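PDB 1W7C: lysyl oxidase from Pichia pastoris, which probably catalyses the oxidative deamination of primary amines, lysyl side chains among them, with the help of copper and a topaquinone cofactor formed from one of its own tyrosines. Local coordinates for residues Ala186-Gly191 with Lys212-Gly217; Thr264-Asn269 with Asp660-Ile665; Leu285-Gly290 with Pro376-Tyr381; Leu604-Asp609 with Asp635-Asp640. All blocks are in the same frame, centred on the assembly; numbering follows the deposited sequence. Where two conformers were deposited one is given.

Contact 1 of 4, residues Ala186-Gly191 with Lys212-Gly217; sequences ATVDYG and KFDMTG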
loop_
_atom_site.group_PDB
_atom_site.type_symbol
_atom_site.label_atom_id
_atom_site.label_comp_id
_atom_site.label_asym_id
_atom_site.label_seq_id
_atom_site.Cartn_x
_atom_site.Cartn_y
_atom_site.Cartn_z
ATOM N N ALA A 186 25.209 2.697 38.938
ATOM C CA ALA A 186 24.143 1.741 39.228
ATOM C C ALA A 186 23.442 1.228 37.988
ATOM O O ALA A 186 23.213 1.968 37.043
ATOM C CB ALA A 186 23.117 2.382 40.167
ATOM N N THR A 187 23.050 -0.042 38.042
ATOM C CA THR A 187 22.230 -0.679 37.039
ATOM C C THR A 187 21.011 -1.237 37.717
ATOM O O THR A 187 21.116 -2.088 38.599
ATOM C CB THR A 187 23.019 -1.789 36.341
ATOM O OG1 THR A 187 24.223 -1.219 35.802
ATOM C CG2 THR A 187 22.210 -2.450 35.178
ATOM N N VAL A 188 19.851 -0.751 37.285
ATOM C CA VAL A 188 18.572 -1.220 37.796
ATOM C C VAL A 188 17.704 -1.766 36.673
ATOM O O VAL A 188 18.014 -1.637 35.493
ATOM C CB VAL A 188 17.839 -0.118 38.598
ATOM C CG1 VAL A 188 18.732 0.418 39.684
ATOM C CG2 VAL A 188 17.382 1.010 37.664
ATOM N N ASP A 189 16.617 -2.401 37.061
ATOM C CA ASP A 189 15.711 -2.991 36.087
ATOM C C ASP A 189 14.346 -3.173 36.748
ATOM O O ASP A 189 14.262 -3.419 37.954
ATOM C CB ASP A 189 16.317 -4.340 35.610
ATOM C CG ASP A 189 15.756 -4.860 34.314
ATOM O OD1 ASP A 189 14.965 -4.150 33.625
ATOM O OD2 ASP A 189 16.109 -5.987 33.868
ATOM N N TYR A 190 13.302 -3.007 35.964
ATOM C CA TYR A 190 11.949 -3.236 36.414
ATOM C C TYR A 190 11.493 -4.609 35.914
ATOM O O TYR A 190 12.132 -5.231 35.077
ATOM C CB TYR A 190 11.021 -2.140 35.893
ATOM C CG TYR A 190 11.230 -0.796 36.577
ATOM C CD1 TYR A 190 12.187 0.095 36.120
ATOM C CD2 TYR A 190 10.472 -0.410 37.675
ATOM C CE1 TYR A 190 12.374 1.317 36.731
ATOM C CE2 TYR A 190 10.641 0.839 38.287
ATOM C CZ TYR A 190 11.589 1.695 37.804
ATOM O OH TYR A 190 11.736 2.920 38.418
ATOM N N GLY A 191 10.381 -5.070 36.451
ATOM C CA GLY A 191 9.816 -6.344 36.062
ATOM C C GLY A 191 8.359 -6.486 36.430
ATOM O O GLY A 191 7.786 -5.617 37.111
ATOM N N LYS A 212 11.169 -3.587 41.083
ATOM C CA LYS A 212 12.373 -2.895 40.654
ATOM C C LYS A 212 13.522 -3.422 41.471
ATOM O O LYS A 212 13.415 -3.534 42.688
ATOM C CB LYS A 212 12.254 -1.388 40.847
ATOM C CG LYS A 212 13.428 -0.583 40.278
ATOM C CD LYS A 212 13.383 0.867 40.742
ATOM C CE LYS A 212 14.525 1.675 40.178
ATOM N NZ LYS A 212 14.587 3.076 40.685
ATOM N N PHE A 213 14.628 -3.733 40.807
ATOM C CA PHE A 213 15.811 -4.257 41.480
ATOM C C PHE A 213 17.092 -3.614 40.983
ATOM O O PHE A 213 17.152 -3.064 39.898
ATOM C CB PHE A 213 15.882 -5.793 41.407
ATOM C CG PHE A 213 15.925 -6.358 40.007
ATOM C CD1 PHE A 213 17.124 -6.742 39.446
ATOM C CD2 PHE A 213 14.750 -6.549 39.261
ATOM C CE1 PHE A 213 17.160 -7.309 38.182
ATOM C CE2 PHE A 213 14.786 -7.106 37.984
ATOM C CZ PHE A 213 15.988 -7.480 37.447
ATOM N N ASP A 214 18.075 -3.608 41.866
ATOM C CA ASP A 214 19.425 -3.174 41.583
ATOM C C ASP A 214 20.257 -4.427 41.314
ATOM O O ASP A 214 20.337 -5.343 42.159
ATOM C CB ASP A 214 20.001 -2.422 42.774
ATOM C CG ASP A 214 21.344 -1.842 42.474
ATOM O OD1 ASP A 214 22.245 -2.603 42.156
ATOM O OD2 ASP A 214 21.602 -0.630 42.581
ATOM N N MET A 215 20.837 -4.492 40.122
ATOM C CA MET A 215 21.663 -5.621 39.683
ATOM C C MET A 215 23.067 -5.137 39.305
ATOM O O MET A 215 23.684 -5.660 38.368
ATOM C CB MET A 215 20.979 -6.343 38.501
ATOM C CG MET A 215 20.578 -5.415 37.370
ATOM S SD MET A 215 20.085 -6.277 35.860
ATOM C CE MET A 215 21.640 -7.050 35.387
ATOM N N THR A 216 23.593 -4.188 40.081
ATOM C CA THR A 216 24.920 -3.613 39.807
ATOM C C THR A 216 26.024 -4.613 40.142
ATOM O O THR A 216 26.006 -5.241 41.189
ATOM C CB THR A 216 25.133 -2.346 40.632
ATOM O OG1 THR A 216 24.055 -1.421 40.404
ATOM C CG2 THR A 216 26.418 -1.594 40.194
ATOM N N GLY A 217 26.969 -4.758 39.225
ATOM C CA GLY A 217 28.186 -5.514 39.461
ATOM C C GLY A 217 28.032 -6.997 39.185
ATOM O O GLY A 217 26.930 -7.501 39.004
#

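Contact 2 of 4, residues Thr264-Asn269 with Asp660-Ile665; sequences TVIQRN and DLPNTI. With NAG (2-acetamido-2-deoxy-beta-D-glucopyranose), chain S.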
loop_
_atom_site.group_PDB
_atom_site.type_symbol
_atom_site.label_atom_id
_atom_site.label_comp_id
_atom_site.label_asym_id
_atom_site.label_seq_id
_atom_site.Cartn_x
_atom_site.Cartn_y
_atom_site.Cartn_z
ATOM N N THR A 264 -7.911 -16.179 24.435
ATOM C CA THR A 264 -6.498 -16.088 24.063
ATOM C C THR A 264 -6.098 -17.079 22.965
ATOM O O THR A 264 -4.946 -17.054 22.531
ATOM C CB THR A 264 -5.572 -16.319 25.274
ATOM O OG1 THR A 264 -5.607 -17.698 25.653
ATOM C CG2 THR A 264 -5.965 -15.454 26.512
ATOM N N VAL A 265 -6.995 -17.987 22.563
ATOM C CA VAL A 265 -6.659 -19.082 21.655
ATOM C C VAL A 265 -6.785 -18.707 20.182
ATOM O O VAL A 265 -7.821 -18.221 19.725
ATOM C CB VAL A 265 -7.547 -20.323 21.970
ATOM C CG1 VAL A 265 -7.260 -21.440 21.003
ATOM C CG2 VAL A 265 -7.332 -20.769 23.417
ATOM N N ILE A 266 -5.720 -18.964 19.430
ATOM C CA ILE A 266 -5.667 -18.562 18.028
ATOM C C ILE A 266 -6.439 -19.489 17.099
ATOM O O ILE A 266 -7.171 -19.045 16.244
ATOM C CB ILE A 266 -4.204 -18.466 17.547
ATOM C CG1 ILE A 266 -3.405 -17.433 18.315
ATOM C CG2 ILE A 266 -4.151 -18.157 16.029
ATOM C CD1 ILE A 266 -1.933 -17.660 18.160
ATOM N N GLN A 267 -6.221 -20.776 17.218
ATOM C CA GLN A 267 -6.689 -21.699 16.199
ATOM C C GLN A 267 -8.192 -21.929 16.287
ATOM O O GLN A 267 -8.816 -21.645 17.314
ATOM C CB GLN A 267 -5.921 -22.986 16.322
ATOM C CG GLN A 267 -6.310 -23.877 17.499
ATOM C CD GLN A 267 -5.516 -23.580 18.755
ATOM O OE1 GLN A 267 -4.810 -22.562 18.835
ATOM N NE2 GLN A 267 -5.625 -24.477 19.751
ATOM N N ARG A 268 -8.748 -22.431 15.199
ATOM C CA ARG A 268 -10.173 -22.599 15.048
ATOM C C ARG A 268 -10.748 -23.467 16.159
ATOM O O ARG A 268 -10.152 -24.478 16.519
ATOM C CB ARG A 268 -10.442 -23.279 13.713
ATOM C CG ARG A 268 -11.868 -23.419 13.389
ATOM C CD ARG A 268 -12.169 -23.939 12.024
ATOM N NE ARG A 268 -13.449 -23.441 11.576
ATOM C CZ ARG A 268 -14.638 -23.944 11.900
ATOM N NH1 ARG A 268 -14.767 -25.054 12.626
ATOM N NH2 ARG A 268 -15.696 -23.311 11.481
ATOM N N ASN A 269 -11.909 -23.059 16.668
ATOM C CA ASN A 269 -12.752 -23.853 17.555
ATOM C C ASN A 269 -13.538 -24.804 16.652
ATOM O O ASN A 269 -14.385 -24.354 15.901
ATOM C CB ASN A 269 -13.696 -22.871 18.284
ATOM C CG ASN A 269 -14.379 -23.470 19.498
ATOM O OD1 ASN A 269 -14.830 -24.613 19.463
ATOM N ND2 ASN A 269 -14.481 -22.659 20.581
ATOM N N ASP A 660 -7.111 -7.122 17.438
ATOM C CA ASP A 660 -5.824 -7.678 17.820
ATOM C C ASP A 660 -5.923 -8.849 18.824
ATOM O O ASP A 660 -4.902 -9.317 19.293
ATOM C CB ASP A 660 -4.945 -6.574 18.381
ATOM C CG ASP A 660 -4.642 -5.514 17.376
ATOM O OD1 ASP A 660 -3.677 -5.728 16.589
ATOM O OD2 ASP A 660 -5.334 -4.490 17.300
ATOM N N LEU A 661 -7.140 -9.284 19.144
ATOM C CA LEU A 661 -7.352 -10.428 20.036
ATOM C C LEU A 661 -8.048 -11.554 19.307
ATOM O O LEU A 661 -9.089 -11.310 18.711
ATOM C CB LEU A 661 -8.179 -10.046 21.267
ATOM C CG LEU A 661 -7.544 -9.056 22.245
ATOM C CD1 LEU A 661 -8.572 -8.720 23.333
ATOM C CD2 LEU A 661 -6.235 -9.581 22.791
ATOM N N PRO A 662 -7.531 -12.779 19.339
ATOM C CA PRO A 662 -6.346 -13.190 20.102
ATOM C C PRO A 662 -4.998 -12.753 19.548
ATOM O O PRO A 662 -4.032 -12.741 20.306
ATOM C CB PRO A 662 -6.456 -14.716 20.115
ATOM C CG PRO A 662 -7.154 -15.033 18.819
ATOM C CD PRO A 662 -8.171 -13.907 18.663
ATOM N N ASN A 663 -4.946 -12.379 18.273
ATOM C CA ASN A 663 -3.690 -11.977 17.625
ATOM C C ASN A 663 -3.917 -10.784 16.709
ATOM O O ASN A 663 -5.008 -10.577 16.174
ATOM C CB ASN A 663 -3.129 -13.087 16.723
ATOM C CG ASN A 663 -2.058 -13.985 17.359
ATOM O OD1 ASN A 663 -1.283 -14.578 16.612
ATOM N ND2 ASN A 663 -2.011 -14.101 18.681
ATOM N N THR A 664 -2.851 -10.015 16.510
ATOM C CA THR A 664 -2.770 -9.022 15.461
ATOM C C THR A 664 -2.770 -9.709 14.098
ATOM O O THR A 664 -2.298 -10.816 13.950
ATOM C CB THR A 664 -1.467 -8.233 15.676
ATOM O OG1 THR A 664 -1.568 -7.515 16.914
ATOM C CG2 THR A 664 -1.225 -7.208 14.597
ATOM N N ILE A 665 -3.342 -9.043 13.099
ATOM C CA ILE A 665 -3.405 -9.545 11.730
ATOM C C ILE A 665 -2.441 -8.796 10.795
ATOM O O ILE A 665 -2.212 -7.600 10.923
ATOM C CB ILE A 665 -4.869 -9.590 11.194
ATOM C CG1 ILE A 665 -5.458 -8.207 10.942
ATOM C CG2 ILE A 665 -5.722 -10.433 12.141
ATOM C CD1 ILE A 665 -6.890 -8.228 10.446
HETATM C C1 NAG S . -15.231 -23.242 21.672
HETATM C C2 NAG S . -14.646 -22.312 22.762
HETATM C C3 NAG S . -15.543 -22.142 24.009
HETATM C C4 NAG S . -17.035 -22.102 23.662
HETATM C C5 NAG S . -17.383 -23.220 22.679
HETATM C C6 NAG S . -18.858 -23.216 22.298
HETATM C C7 NAG S . -12.165 -22.314 22.736
HETATM C C8 NAG S . -10.923 -23.036 23.185
HETATM N N2 NAG S . -13.334 -22.816 23.166
HETATM O O3 NAG S . -15.190 -20.994 24.803
HETATM O O4 NAG S . -17.805 -22.239 24.839
HETATM O O5 NAG S . -16.623 -23.042 21.502
HETATM O O6 NAG S . -19.141 -22.047 21.558
HETATM O O7 NAG S . -12.058 -21.319 22.012
#

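Contact 3 of 4, residues Leu285-Gly290 with Pro376-Tyr381; sequences LVEPEG and PSTAGY. Unlike the reference sequence in segment 376-381: Ser-377 (reference Ala).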
loop_
_atom_site.group_PDB
_atom_site.type_symbol
_atom_site.label_atom_id
_atom_site.label_comp_id
_atom_site.label_asym_id
_atom_site.label_seq_id
_atom_site.Cartn_x
_atom_site.Cartn_y
_atom_site.Cartn_z
ATOM N N LEU A 285 -2.020 -20.900 -6.200
ATOM C CA LEU A 285 -1.107 -20.558 -7.257
ATOM C C LEU A 285 -0.373 -21.819 -7.771
ATOM O O LEU A 285 0.106 -22.631 -7.008
ATOM C CB LEU A 285 -0.096 -19.578 -6.680
ATOM C CG LEU A 285 0.706 -18.756 -7.630
ATOM C CD1 LEU A 285 -0.229 -17.786 -8.372
ATOM C CD2 LEU A 285 1.777 -18.028 -6.802
ATOM N N VAL A 286 -0.360 -22.009 -9.082
ATOM C CA VAL A 286 0.390 -23.081 -9.710
ATOM C C VAL A 286 1.272 -22.522 -10.820
ATOM O O VAL A 286 1.034 -21.429 -11.341
ATOM C CB VAL A 286 -0.540 -24.183 -10.266
ATOM C CG1 VAL A 286 -1.368 -24.759 -9.158
ATOM C CG2 VAL A 286 -1.414 -23.648 -11.367
ATOM N N GLU A 287 2.245 -23.352 -11.201
ATOM C CA GLU A 287 3.185 -23.052 -12.268
ATOM C C GLU A 287 2.957 -24.043 -13.380
ATOM O O GLU A 287 3.558 -25.131 -13.369
ATOM C CB GLU A 287 4.618 -23.137 -11.738
ATOM C CG GLU A 287 4.972 -21.895 -10.935
ATOM C CD GLU A 287 6.322 -21.912 -10.259
ATOM O OE1 GLU A 287 6.967 -22.974 -10.162
ATOM O OE2 GLU A 287 6.712 -20.854 -9.748
ATOM N N PRO A 288 2.084 -23.723 -14.338
ATOM C CA PRO A 288 1.705 -24.758 -15.328
ATOM C C PRO A 288 2.865 -25.292 -16.156
ATOM O O PRO A 288 2.815 -26.401 -16.636
ATOM C CB PRO A 288 0.709 -24.050 -16.258
ATOM C CG PRO A 288 0.356 -22.764 -15.605
ATOM C CD PRO A 288 1.426 -22.426 -14.602
ATOM N N GLU A 289 3.892 -24.448 -16.335
ATOM C CA GLU A 289 5.058 -24.824 -17.142
ATOM C C GLU A 289 6.345 -24.770 -16.326
ATOM O O GLU A 289 7.435 -24.680 -16.880
ATOM C CB GLU A 289 5.146 -23.951 -18.389
ATOM C CG GLU A 289 4.020 -24.240 -19.376
ATOM C CD GLU A 289 4.202 -23.587 -20.731
ATOM O OE1 GLU A 289 5.009 -22.661 -20.896
ATOM O OE2 GLU A 289 3.516 -24.004 -21.644
ATOM N N GLY A 290 6.216 -24.895 -15.009
ATOM C CA GLY A 290 7.369 -24.951 -14.143
ATOM C C GLY A 290 7.886 -23.587 -13.738
ATOM O O GLY A 290 7.306 -22.517 -14.011
ATOM N N PRO A 376 3.626 -19.636 -0.733
ATOM C CA PRO A 376 2.895 -20.535 -1.641
ATOM C C PRO A 376 3.620 -21.849 -1.881
ATOM O O PRO A 376 4.834 -22.010 -1.715
ATOM C CB PRO A 376 2.780 -19.712 -2.941
ATOM C CG PRO A 376 2.998 -18.291 -2.513
ATOM C CD PRO A 376 3.943 -18.357 -1.382
ATOM N N SER A 377 2.827 -22.830 -2.271
ATOM C CA SER A 377 3.303 -24.188 -2.503
ATOM C C SER A 377 4.357 -24.283 -3.640
ATOM O O SER A 377 5.151 -25.217 -3.670
ATOM C CB SER A 377 2.115 -25.119 -2.779
ATOM O OG SER A 377 1.250 -25.176 -1.643
ATOM N N THR A 378 4.412 -23.262 -4.500
ATOM C CA THR A 378 5.388 -23.204 -5.597
ATOM C C THR A 378 6.734 -22.628 -5.139
ATOM O O THR A 378 7.658 -22.502 -5.948
ATOM C CB THR A 378 4.885 -22.300 -6.696
ATOM O OG1 THR A 378 4.533 -21.039 -6.101
ATOM C CG2 THR A 378 3.633 -22.830 -7.365
ATOM N N ALA A 379 6.853 -22.262 -3.881
ATOM C CA ALA A 379 8.099 -21.661 -3.382
ATOM C C ALA A 379 9.235 -22.676 -3.346
ATOM O O ALA A 379 9.000 -23.854 -3.138
ATOM C CB ALA A 379 7.926 -21.111 -1.990
ATOM N N GLY A 380 10.450 -22.192 -3.518
ATOM C CA GLY A 380 11.640 -22.927 -3.168
ATOM C C GLY A 380 12.192 -22.399 -1.842
ATOM O O GLY A 380 12.104 -21.231 -1.535
ATOM N N TYR A 381 12.794 -23.318 -1.076
ATOM C CA TYR A 381 13.270 -23.014 0.267
ATOM C C TYR A 381 14.778 -23.174 0.390
ATOM O O TYR A 381 15.383 -24.060 -0.258
ATOM C CB TYR A 381 12.602 -23.958 1.281
ATOM C CG TYR A 381 11.171 -23.643 1.491
ATOM C CD1 TYR A 381 10.203 -24.281 0.777
ATOM C CD2 TYR A 381 10.785 -22.636 2.368
ATOM C CE1 TYR A 381 8.877 -23.975 0.925
ATOM C CE2 TYR A 381 9.477 -22.318 2.536
ATOM C CZ TYR A 381 8.518 -22.980 1.814
ATOM O OH TYR A 381 7.191 -22.650 1.962
HETATM O O HOH W 1 0.376 -22.703 -4.224
HETATM O O HOH W 2 8.142 -20.125 -7.579
HETATM O O HOH W 3 8.767 -23.509 -8.261
HETATM O O HOH W 4 4.474 -19.637 -8.491
#

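Contact 4 of 4, residues Leu604-Asp609 with Asp635-Asp640; sequences LTKHKD and DDESLD. With CA (calcium ion), chain E.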
loop_
_atom_site.group_PDB
_atom_site.type_symbol
_atom_site.label_atom_id
_atom_site.label_comp_id
_atom_site.label_asym_id
_atom_site.label_seq_id
_atom_site.Cartn_x
_atom_site.Cartn_y
_atom_site.Cartn_z
ATOM N N LEU A 604 20.059 10.430 4.571
ATOM C CA LEU A 604 21.050 10.223 3.487
ATOM C C LEU A 604 22.433 10.493 4.014
ATOM O O LEU A 604 22.654 11.562 4.622
ATOM C CB LEU A 604 20.744 11.211 2.356
ATOM C CG LEU A 604 19.361 11.055 1.719
ATOM C CD1 LEU A 604 19.106 12.193 0.739
ATOM C CD2 LEU A 604 19.178 9.741 1.008
ATOM N N THR A 605 23.360 9.552 3.846
ATOM C CA THR A 605 24.723 9.749 4.289
ATOM C C THR A 605 25.719 9.377 3.220
ATOM O O THR A 605 25.410 8.652 2.260
ATOM C CB THR A 605 25.042 8.938 5.543
ATOM O OG1 THR A 605 24.995 7.535 5.216
ATOM C CG2 THR A 605 24.038 9.221 6.689
ATOM N N LYS A 606 26.956 9.828 3.406
ATOM C CA LYS A 606 28.077 9.395 2.587
ATOM C C LYS A 606 28.479 7.995 3.008
ATOM O O LYS A 606 28.745 7.741 4.169
ATOM C CB LYS A 606 29.222 10.405 2.712
ATOM C CG LYS A 606 30.513 10.008 2.070
ATOM C CD LYS A 606 31.611 11.057 2.386
ATOM C CE LYS A 606 32.939 10.703 1.879
ATOM N NZ LYS A 606 33.822 11.844 2.108
ATOM N N HIS A 607 28.591 7.104 2.046
ATOM C CA HIS A 607 28.967 5.727 2.322
ATOM C C HIS A 607 30.318 5.666 3.012
ATOM O O HIS A 607 31.263 6.312 2.566
ATOM C CB HIS A 607 29.082 4.905 1.054
ATOM C CG HIS A 607 29.444 3.479 1.323
ATOM N ND1 HIS A 607 30.746 3.062 1.490
ATOM C CD2 HIS A 607 28.666 2.415 1.608
ATOM C CE1 HIS A 607 30.750 1.782 1.828
ATOM N NE2 HIS A 607 29.495 1.354 1.874
ATOM N N LYS A 608 30.426 4.876 4.076
ATOM C CA LYS A 608 31.716 4.572 4.711
ATOM C C LYS A 608 31.713 3.134 5.185
ATOM O O LYS A 608 30.727 2.636 5.726
ATOM C CB LYS A 608 31.961 5.486 5.897
ATOM C CG LYS A 608 32.135 6.966 5.543
ATOM C CD LYS A 608 32.384 7.867 6.726
ATOM C CE LYS A 608 32.592 9.294 6.268
ATOM N NZ LYS A 608 32.815 10.282 7.340
ATOM N N ASP A 609 32.853 2.457 5.031
ATOM C CA ASP A 609 33.019 1.126 5.603
ATOM C C ASP A 609 32.923 1.142 7.123
ATOM O O ASP A 609 32.514 0.118 7.699
ATOM C CB ASP A 609 34.353 0.538 5.185
ATOM C CG ASP A 609 34.433 0.252 3.725
ATOM O OD1 ASP A 609 33.462 -0.247 3.105
ATOM O OD2 ASP A 609 35.491 0.453 3.109
ATOM N N ASP A 635 27.384 14.378 9.858
ATOM C CA ASP A 635 28.429 15.372 10.133
ATOM C C ASP A 635 28.622 16.300 8.938
ATOM O O ASP A 635 29.705 16.811 8.674
ATOM C CB ASP A 635 29.724 14.709 10.630
ATOM C CG ASP A 635 30.151 13.524 9.809
ATOM O OD1 ASP A 635 31.008 12.744 10.308
ATOM O OD2 ASP A 635 29.699 13.310 8.679
ATOM N N ASP A 636 27.499 16.601 8.277
ATOM C CA ASP A 636 27.395 17.687 7.302
ATOM C C ASP A 636 28.281 17.459 6.083
ATOM O O ASP A 636 28.651 18.407 5.393
ATOM C CB ASP A 636 27.755 19.036 7.947
ATOM C CG ASP A 636 27.444 20.207 7.066
ATOM O OD1 ASP A 636 26.320 20.194 6.465
ATOM O OD2 ASP A 636 28.270 21.208 6.966
ATOM N N GLU A 637 28.548 16.215 5.765
ATOM C CA GLU A 637 29.412 15.937 4.633
ATOM C C GLU A 637 28.677 16.185 3.322
ATOM O O GLU A 637 27.469 16.021 3.237
ATOM C CB GLU A 637 29.978 14.529 4.674
ATOM C CG GLU A 637 30.994 14.335 5.794
ATOM C CD GLU A 637 31.500 12.913 5.899
ATOM O OE1 GLU A 637 30.661 12.000 5.975
ATOM O OE2 GLU A 637 32.735 12.707 5.939
ATOM N N SER A 638 29.404 16.641 2.328
ATOM C CA SER A 638 28.831 16.825 1.006
ATOM C C SER A 638 28.332 15.503 0.432
ATOM O O SER A 638 29.001 14.481 0.502
ATOM C CB SER A 638 29.858 17.399 0.038
ATOM O OG SER A 638 29.297 17.535 -1.264
ATOM N N LEU A 639 27.152 15.574 -0.154
ATOM C CA LEU A 639 26.565 14.446 -0.875
ATOM C C LEU A 639 26.509 14.748 -2.384
ATOM O O LEU A 639 25.890 14.023 -3.150
ATOM C CB LEU A 639 25.143 14.180 -0.372
ATOM C CG LEU A 639 25.014 13.802 1.108
ATOM C CD1 LEU A 639 23.532 13.719 1.477
ATOM C CD2 LEU A 639 25.750 12.540 1.451
ATOM N N ASP A 640 27.135 15.851 -2.788
ATOM C CA ASP A 640 26.974 16.379 -4.132
ATOM C C ASP A 640 28.005 15.710 -5.061
ATOM O O ASP A 640 29.057 16.244 -5.306
ATOM C CB ASP A 640 27.148 17.915 -4.063
ATOM C CG ASP A 640 26.702 18.619 -5.303
ATOM O OD1 ASP A 640 26.344 17.954 -6.271
ATOM O OD2 ASP A 640 26.694 19.861 -5.406
HETATM CA CA CA E . 28.858 11.548 7.364
HETATM O O HOH W 5 35.052 11.248 4.606
HETATM O O HOH W 6 28.943 9.311 6.495
HETATM O O HOH W 7 30.400 10.466 8.880
#

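Contact 1 of 4, residues Ala186-Gly191 with Lys212-Gly217
Asp-189 and Phe-213 form the antiparallel hydrogen-bonded pair between strands 187-191 and 212-214, whose axes approach to 4.7 Å with their directions 157° apart. The two are neighbours in an antiparallel meander of five strands, consistent with the N3 domain of copper amine oxidases. Phe-213 N donates to Asp-189 O at 2.9 Å and Asp-189 N returns a bond to Phe-213 O, while Val-188 with Asp-214 and Tyr-190 with Lys-212 are the non-hydrogen-bonded pairs.

On the face bearing Tyr-190, the extended chain of Lys-212 climbs obliquely over the ring. Its CG lies 3.8 Å from the Tyr-190 ring centroid, a CH-pi contact, and CD continues to 3.5 Å from Tyr-190 OH. Val-188 CG2 touches Lys-212 CE, 3.9 Å away, where the two side chains cross at a slant. The opposite face turns to helix 136-150. There Phe-213 has CG wedged between its backbone N and carbonyl carbon (chi1 60°), which brings the ring face under Asp-189 CB, 4.1 Å from the centroid; the carboxylate of Asp-189 reaches on to a salt bridge with Lys-142.

Beyond the regular strand the pairing is prolonged by Met-215 N, bonded to Thr-187 O, and then by a side chain in place of backbone. Asp-214 OD1 accepts from Thr-216 N, making an Asx turn, and also from the hydroxyl of that threonine, both donors coming from one face of the carboxylate. With its proton thus spent, Thr-216 OG1 receives Thr-187 N at 2.9 Å in an almost straight bond of 172°.

Contact 2 of 4, residues Thr264-Asn269 with Asp660-Ile665
Asn-663 ND2 donates to Pro-662 O at 2.9 Å, and the bond fixes the amide that meets Ile-266 of segment 264-269. The N-H points nearly straight at the oxygen (175°), within the plane of its own amide, yet it arrives above the carbonyl plane of Pro-662 and not on a lone pair. Held this way, the amide is crossed by the end of Ile-266: CD1 lies 3.5 Å from Asn-663 OD1, and CG1 comes 3.6 Å from Asn-663 ND2.

A cis peptide bond precedes Pro-662, whose ring projects toward segment 264-269. Its CG sits 3.4 Å from Val-265 O and 3.9 Å from Ile-266 CA, while CB rests against Thr-264 O, a carbonyl hydrogen-bonded to the hydroxyl of Tyr-461. No hydrogen bond joins the segments directly. Each is tied down separately: Asp-660 OD1 takes both Thr-664 OG1, at 2.8 Å, and NE2 of the copper ligand His-654, whereas Ile-266 O is bonded to Arg-687 of the second subunit. Farther along, Asn-269 ND2 carries an N-linked sugar through a 1.4 Å bond to NAG C1.

The contact thus brings a loop of the DUF1965 family region, between helix 238-246 and strand 284-286, against a loop of the enzyme domain that joins strand 642-654, which ends at His-654, to strand 670-678, and the second subunit packs against both.

Contact 3 of 4, residues Leu285-Gly290 with Pro376-Tyr381
Thr-378 meets both Leu-285 and Glu-287, and these three residues carry most of a contact in which water supplies the polar links. The methyl CG2 of Thr-378 approaches the backbone of segment 285-290, 3.6 Å from Leu-285 O, and touches Glu-287 CG at 3.9 Å. Its chi1 of 53° places OG1 between its own N and carbonyl carbon, where it gives its proton to a water shared with Glu-287 OE2. Leu-285 CD2 stands 4.1 Å from Thr-378 OG1, the two side chains crossing at about a right angle. The same CD2 also packs on Pro-376 CB at 4.3 Å.

Glu-287 extends past the threonine, its carboxylate over Thr-378 CB. Two waters link Glu-287 OE2 to Thr-378. One donates to that oxygen at 2.7 Å and to Thr-378 O; the other donates to it while accepting from Thr-378 OG1 at 2.8 Å. Another water spans from Leu-285 O to Ser-377 N. The carboxylate is bridged by water to segment 376-381, which probably helps to disperse its charge.

Two type I turns, Pro-376 to Ala-379 and Glu-287 to Gly-290, shape the segments. The strand leading into the second turn pairs through Leu-285 and Val-286 with a strand of the second subunit. The water-bridged contact thus joins a turn to a strand end where an antiparallel sheet crosses the copper amine oxidase dimer interface.

Contact 4 of 4, residues Leu604-Asp609 with Asp635-Asp640
Lys-608 and Glu-637 approach from opposite directions and meet in a salt bridge beside a calcium ion. The lysine is extended beyond CG, which sends NZ to Glu-637 OE2 at 2.8 Å, on the syn side and 24° out of the carboxylate plane; a second bond to Glu-637 OE1, at 3.1 Å, is weak. Glu-637 is extended too, with chi3 of -52° turning its carboxylate so that OE1 binds calcium at 2.3 Å and OE2 takes the stronger bond from the ammonium. Asp-635 has CG between its backbone N and carbonyl carbon (chi1 47°), and from there OD2 reaches the metal at 2.4 Å.

The second oxygen of that aspartate is tied to the lysine through solvent. A calcium-bound water donates to Asp-635 OD1 and accepts from Lys-608 NZ, so the lysine serves as a second-shell partner of both acids and probably tempers their negative charge. Lys-606, another straight chain, crosses Glu-637 at about a right angle: its CD passes 3.8 Å from Glu-637 OE1. Lys-606 NZ stays 4.1 Å from Glu-637 OE2, beyond salt-bridge range, and a water links the two. A further calcium-bound water lies within hydrogen-bonding distance of Lys-606 O.

Away from the ion, Leu-639 packs on the strand, with CD1 3.9 Å from Leu-604 CB and CD2 3.6 Å from Lys-606 N. Completed by Glu-540 and the carbonyl of Phe-633, the cluster is a seven-coordinate, carboxylate-rich calcium site at a loop beside a beta strand of the copper amine oxidase enzyme domain.

How the contacts relate
Four separate regions of one subunit are sampled, and no two of the contacts touch. Contact 2 lies near the catalytic metal: the Asn-663 side chain is about 11 Å from the copper ion and about 9 Å from the side chain of its ligand His-654. Contacts 2 and 3 come nearest each other, about 17 Å between closest atoms, and both meet the second subunit. Contact 4, with its calcium, lies across the chain's centre from contact 2, their centres about 46 Å apart. Contact 1 closes within a smaller domain before the others begin, about 52 Å from contact 3 between centres, whereas contacts 3 and 4 both fall inside the sequence bracketed by contact 2.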